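Local structure of arginase (Glaciozyma antarctica, 5YNL) at residues L223-D235 and I243-F255. The protein probably hydrolyses L-arginine to L-ornithine and urea, as a cold-adapted arginase of a psychrophilic yeast. Numbering follows the deposited sequence.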
loop_
_atom_site.group_PDB
_atom_site.type_symbol
_atom_site.label_atom_id
_atom_site.label_comp_id
_atom_site.label_asym_id
_atom_site.label_seq_id
_atom_site.Cartn_x
_atom_site.Cartn_y
_atom_site.Cartn_z
ATOM N N LEU A 223 -7.578 -9.774 -6.570
ATOM C CA LEU A 223 -6.125 -9.952 -6.581
ATOM C C LEU A 223 -5.707 -11.405 -6.803
ATOM O O LEU A 223 -5.935 -12.261 -5.944
ATOM C CB LEU A 223 -5.523 -9.463 -5.260
ATOM C CG LEU A 223 -3.998 -9.533 -5.200
ATOM C CD1 LEU A 223 -3.384 -8.349 -5.935
ATOM C CD2 LEU A 223 -3.498 -9.581 -3.761
ATOM N N LYS A 224 -5.092 -11.672 -7.952
ATOM C CA LYS A 224 -4.489 -12.970 -8.229
ATOM C C LYS A 224 -3.176 -13.084 -7.445
ATOM O O LYS A 224 -2.455 -12.094 -7.301
ATOM C CB LYS A 224 -4.226 -13.110 -9.730
ATOM C CG LYS A 224 -5.478 -13.345 -10.599
ATOM C CD LYS A 224 -5.302 -12.741 -12.010
ATOM C CE LYS A 224 -6.340 -13.257 -13.025
ATOM N NZ LYS A 224 -6.045 -14.604 -13.620
ATOM N N PRO A 225 -2.858 -14.285 -6.936
ATOM C CA PRO A 225 -1.649 -14.507 -6.128
ATOM C C PRO A 225 -0.331 -14.222 -6.853
ATOM O O PRO A 225 0.707 -14.094 -6.195
ATOM C CB PRO A 225 -1.729 -16.003 -5.782
ATOM C CG PRO A 225 -2.637 -16.608 -6.851
ATOM C CD PRO A 225 -3.651 -15.519 -7.081
ATOM N N GLU A 226 -0.357 -14.136 -8.178
ATOM C CA GLU A 226 0.854 -13.822 -8.925
ATOM C C GLU A 226 0.960 -12.318 -9.166
ATOM O O GLU A 226 1.896 -11.850 -9.826
ATOM C CB GLU A 226 0.851 -14.545 -10.262
ATOM C CG GLU A 226 -0.221 -14.025 -11.181
ATOM C CD GLU A 226 -1.326 -15.031 -11.422
ATOM O OE1 GLU A 226 -1.553 -15.914 -10.554
ATOM O OE2 GLU A 226 -1.961 -14.937 -12.493
ATOM N N ARG A 227 -0.004 -11.566 -8.641
ATOM C CA ARG A 227 -0.009 -10.115 -8.801
ATOM C C ARG A 227 0.486 -9.403 -7.526
ATOM O O ARG A 227 0.687 -8.194 -7.515
ATOM C CB ARG A 227 -1.416 -9.629 -9.196
ATOM C CG ARG A 227 -1.619 -9.195 -10.670
ATOM C CD ARG A 227 -1.185 -10.232 -11.692
ATOM N NE ARG A 227 0.180 -9.987 -12.177
ATOM C CZ ARG A 227 0.741 -10.626 -13.206
ATOM N NH1 ARG A 227 0.060 -11.554 -13.871
ATOM N NH2 ARG A 227 1.985 -10.336 -13.577
ATOM N N ILE A 228 0.702 -10.157 -6.455
ATOM C CA ILE A 228 1.214 -9.566 -5.217
ATOM C C ILE A 228 2.660 -9.967 -4.934
ATOM O O ILE A 228 3.053 -11.113 -5.193
ATOM C CB ILE A 228 0.293 -9.859 -3.987
ATOM C CG1 ILE A 228 0.923 -9.328 -2.681
ATOM C CG2 ILE A 228 -0.081 -11.336 -3.912
ATOM C CD1 ILE A 228 0.034 -9.461 -1.429
ATOM N N VAL A 229 3.453 -9.004 -4.437
ATOM C CA VAL A 229 4.804 -9.286 -3.966
ATOM C C VAL A 229 5.065 -8.571 -2.638
ATOM O O VAL A 229 4.602 -7.431 -2.420
ATOM C CB VAL A 229 5.889 -8.989 -5.058
ATOM C CG1 VAL A 229 5.972 -7.500 -5.369
ATOM C CG2 VAL A 229 7.255 -9.521 -4.645
ATOM N N TYR A 230 5.772 -9.259 -1.741
ATOM C CA TYR A 230 6.041 -8.765 -0.400
ATOM C C TYR A 230 7.525 -8.391 -0.270
ATOM O O TYR A 230 8.422 -9.159 -0.671
ATOM C CB TYR A 230 5.726 -9.851 0.629
ATOM C CG TYR A 230 4.263 -10.118 0.892
ATOM C CD1 TYR A 230 3.534 -9.311 1.749
ATOM C CD2 TYR A 230 3.619 -11.202 0.322
ATOM C CE1 TYR A 230 2.200 -9.558 2.009
ATOM C CE2 TYR A 230 2.272 -11.460 0.581
ATOM C CZ TYR A 230 1.576 -10.629 1.426
ATOM O OH TYR A 230 0.246 -10.862 1.691
ATOM N N ILE A 231 7.782 -7.217 0.297
ATOM C CA ILE A 231 9.132 -6.750 0.565
ATOM C C ILE A 231 9.184 -6.290 2.000
ATOM O O ILE A 231 8.349 -5.450 2.402
ATOM C CB ILE A 231 9.479 -5.543 -0.316
ATOM C CG1 ILE A 231 9.466 -5.972 -1.786
ATOM C CG2 ILE A 231 10.840 -4.969 0.073
ATOM C CD1 ILE A 231 9.454 -4.831 -2.793
ATOM N N GLY A 232 10.164 -6.794 2.761
ATOM C CA GLY A 232 10.407 -6.349 4.127
ATOM C C GLY A 232 9.962 -7.321 5.207
ATOM O O GLY A 232 10.106 -7.044 6.402
ATOM N N LEU A 233 9.418 -8.465 4.793
ATOM C CA LEU A 233 8.887 -9.451 5.735
ATOM C C LEU A 233 9.923 -9.920 6.778
ATOM O O LEU A 233 11.125 -10.088 6.473
ATOM C CB LEU A 233 8.312 -10.656 4.990
ATOM C CG LEU A 233 7.042 -10.472 4.149
ATOM C CD1 LEU A 233 6.625 -11.828 3.554
ATOM C CD2 LEU A 233 5.899 -9.884 4.963
ATOM N N ARG A 234 9.463 -10.088 8.015
ATOM C CA ARG A 234 10.295 -10.687 9.053
ATOM C C ARG A 234 9.466 -11.525 10.038
ATOM O O ARG A 234 9.687 -12.729 10.148
ATOM C CB ARG A 234 11.223 -9.657 9.728
ATOM C CG ARG A 234 10.545 -8.684 10.659
ATOM C CD ARG A 234 10.801 -7.269 10.245
ATOM N NE ARG A 234 11.460 -6.517 11.298
ATOM C CZ ARG A 234 11.282 -5.215 11.504
ATOM N NH1 ARG A 234 10.454 -4.537 10.717
ATOM N NH2 ARG A 234 11.931 -4.593 12.490
ATOM N N ASP A 235 8.497 -10.924 10.719
ATOM C CA ASP A 235 7.593 -11.722 11.543
ATOM C C ASP A 235 6.278 -12.026 10.825
ATOM O O ASP A 235 5.448 -11.136 10.618
ATOM C CB ASP A 235 7.329 -11.095 12.921
ATOM C CG ASP A 235 6.418 -11.961 13.793
ATOM O OD1 ASP A 235 6.837 -13.075 14.176
ATOM O OD2 ASP A 235 5.286 -11.530 14.099
ATOM N N ILE A 243 0.355 -20.679 3.951
ATOM C CA ILE A 243 -0.562 -20.042 3.008
ATOM C C ILE A 243 0.221 -19.396 1.857
ATOM O O ILE A 243 -0.161 -19.501 0.686
ATOM C CB ILE A 243 -1.448 -18.978 3.717
ATOM C CG1 ILE A 243 -2.411 -19.636 4.720
ATOM C CG2 ILE A 243 -2.243 -18.171 2.705
ATOM C CD1 ILE A 243 -3.299 -18.640 5.482
ATOM N N LEU A 244 1.329 -18.746 2.208
ATOM C CA LEU A 244 2.167 -18.036 1.243
ATOM C C LEU A 244 2.753 -19.002 0.211
ATOM O O LEU A 244 2.815 -18.685 -0.978
ATOM C CB LEU A 244 3.297 -17.273 1.952
ATOM C CG LEU A 244 2.996 -16.089 2.881
ATOM C CD1 LEU A 244 4.287 -15.491 3.390
ATOM C CD2 LEU A 244 2.199 -15.017 2.181
ATOM N N LYS A 245 3.188 -20.171 0.668
ATOM C CA LYS A 245 3.812 -21.146 -0.225
ATOM C C LYS A 245 2.784 -21.941 -1.034
ATOM O O LYS A 245 3.055 -22.331 -2.173
ATOM C CB LYS A 245 4.710 -22.102 0.571
ATOM N N ASP A 246 1.615 -22.190 -0.443
ATOM C CA ASP A 246 0.543 -22.899 -1.132
ATOM C C ASP A 246 0.047 -22.100 -2.338
ATOM O O ASP A 246 -0.300 -22.671 -3.366
ATOM C CB ASP A 246 -0.628 -23.179 -0.177
ATOM C CG ASP A 246 -0.329 -24.278 0.835
ATOM O OD1 ASP A 246 0.717 -24.955 0.719
ATOM O OD2 ASP A 246 -1.164 -24.473 1.744
ATOM N N ASN A 247 0.019 -20.776 -2.207
ATOM C CA ASN A 247 -0.489 -19.925 -3.281
ATOM C C ASN A 247 0.620 -19.326 -4.133
ATOM O O ASN A 247 0.370 -18.471 -4.983
ATOM C CB ASN A 247 -1.392 -18.827 -2.719
ATOM C CG ASN A 247 -2.633 -19.388 -2.045
ATOM O OD1 ASN A 247 -3.681 -19.527 -2.675
ATOM N ND2 ASN A 247 -2.517 -19.723 -0.760
ATOM N N ASN A 248 1.839 -19.795 -3.891
ATOM C CA ASN A 248 3.014 -19.405 -4.666
ATOM C C ASN A 248 3.221 -17.892 -4.807
ATOM O O ASN A 248 3.465 -17.367 -5.899
ATOM C CB ASN A 248 2.998 -20.079 -6.033
ATOM C CG ASN A 248 4.379 -20.169 -6.646
ATOM O OD1 ASN A 248 5.400 -19.893 -5.989
ATOM N ND2 ASN A 248 4.425 -20.564 -7.910
ATOM N N ILE A 249 3.126 -17.200 -3.681
ATOM C CA ILE A 249 3.269 -15.756 -3.657
ATOM C C ILE A 249 4.741 -15.398 -3.434
ATOM O O ILE A 249 5.378 -15.934 -2.522
ATOM C CB ILE A 249 2.339 -15.150 -2.577
ATOM C CG1 ILE A 249 0.877 -15.297 -3.040
ATOM C CG2 ILE A 249 2.687 -13.705 -2.294
ATOM C CD1 ILE A 249 -0.164 -14.876 -2.030
ATOM N N LYS A 250 5.282 -14.511 -4.275
ATOM C CA LYS A 250 6.684 -14.123 -4.182
ATOM C C LYS A 250 6.863 -13.322 -2.915
ATOM O O LYS A 250 6.120 -12.373 -2.682
ATOM C CB LYS A 250 7.098 -13.266 -5.383
ATOM C CG LYS A 250 8.617 -13.259 -5.662
ATOM C CD LYS A 250 8.970 -14.497 -6.493
ATOM C CE LYS A 250 10.465 -14.811 -6.483
ATOM N NZ LYS A 250 10.598 -16.216 -7.012
ATOM N N CYS A 251 7.835 -13.696 -2.088
ATOM C CA CYS A 251 8.128 -12.937 -0.869
ATOM C C CYS A 251 9.598 -12.592 -0.796
ATOM O O CYS A 251 10.461 -13.460 -0.948
ATOM C CB CYS A 251 7.711 -13.709 0.395
ATOM S SG CYS A 251 5.930 -14.111 0.484
ATOM N N PHE A 252 9.876 -11.308 -0.589
ATOM C CA PHE A 252 11.243 -10.857 -0.330
ATOM C C PHE A 252 11.349 -10.388 1.092
ATOM O O PHE A 252 10.898 -9.298 1.436
ATOM C CB PHE A 252 11.647 -9.755 -1.296
ATOM C CG PHE A 252 11.822 -10.251 -2.695
ATOM C CD1 PHE A 252 12.903 -11.077 -3.017
ATOM C CD2 PHE A 252 10.879 -9.965 -3.672
ATOM C CE1 PHE A 252 13.056 -11.567 -4.298
ATOM C CE2 PHE A 252 11.034 -10.447 -4.968
ATOM C CZ PHE A 252 12.119 -11.250 -5.272
ATOM N N SER A 253 11.912 -11.234 1.937
ATOM C CA SER A 253 12.020 -10.903 3.341
ATOM C C SER A 253 13.314 -10.135 3.572
ATOM O O SER A 253 14.067 -9.862 2.624
ATOM C CB SER A 253 12.013 -12.177 4.182
ATOM O OG SER A 253 13.279 -12.794 4.113
ATOM N N MET A 254 13.571 -9.812 4.838
ATOM C CA MET A 254 14.753 -9.043 5.233
ATOM C C MET A 254 16.017 -9.835 4.948
ATOM O O MET A 254 17.060 -9.253 4.632
ATOM C CB MET A 254 14.682 -8.625 6.718
ATOM C CG MET A 254 13.608 -7.595 7.028
ATOM S SD MET A 254 13.739 -6.148 5.950
ATOM C CE MET A 254 15.325 -5.511 6.513
ATOM N N PHE A 255 15.909 -11.158 5.040
ATOM C CA PHE A 255 16.993 -12.067 4.645
ATOM C C PHE A 255 17.386 -11.823 3.188
ATOM O O PHE A 255 18.551 -11.642 2.885
ATOM C CB PHE A 255 16.549 -13.517 4.873
ATOM C CG PHE A 255 17.477 -14.554 4.294
ATOM C CD1 PHE A 255 18.592 -15.003 5.017
ATOM C CD2 PHE A 255 17.216 -15.130 3.054
ATOM C CE1 PHE A 255 19.431 -16.008 4.501
ATOM C CE2 PHE A 255 18.054 -16.118 2.534
ATOM C CZ PHE A 255 19.162 -16.549 3.258
HETATM O O HOH W 1 3.355 -13.252 -6.624
HETATM O O HOH W 2 13.341 -12.096 7.146
#
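Leu-233 O is gripped twice. Met-254 N donates to Leu-233 O at 3.0 Å, in the carbonyl plane, and a water that also bonds Ser-253 OG donates a second bond. Ser-253 sits at the N-cap of helix 254-273, so this grip ties the helix start to the end of strand 228-233. Further back, the N and O of Phe-252 both bond strand 228-233: its N donates to Tyr-230 O, and its O accepts from Gly-232 N at 2.9 Å. Tyr-230 N reaches Lys-250 O at 3.3 Å. These are parallel strand bonds. Helix 241-246 connects strands 228-233 and 250-253 in a beta-alpha-beta unit at one edge of the parallel sheet of the arginase fold, where 250-253 is outermost. A Schellman motif with Asn-248 as C-prime residue ends that helix. At the opening of the pair, a second water donates to Pro-225 O and Ile-228 O and accepts from Lys-250 N.

One sheet face carries Tyr-230, Cys-251 and Leu-233. Ile-249 CG2 lies anti to its own N and meets the Tyr-230 ring edge, 3.7 Å from Tyr-230 CE2. Ile-249 CG1 turns to Pro-225 instead, 3.8 Å from Pro-225 CB. An alanine here would keep neither branch, and would probably open a gap between Pro-225 and the Tyr-230 edge. Cys-251 SG approaches the same ring obliquely, 3.7 Å from Tyr-230 CD2. Leu-233 CD1 rests on Cys-251 CB at 3.8 Å. On the other face, Val-229 CG2 touches the edge of the Phe-252 ring at CD2, 3.8 Å away, and helix 254-273 packs on both residues.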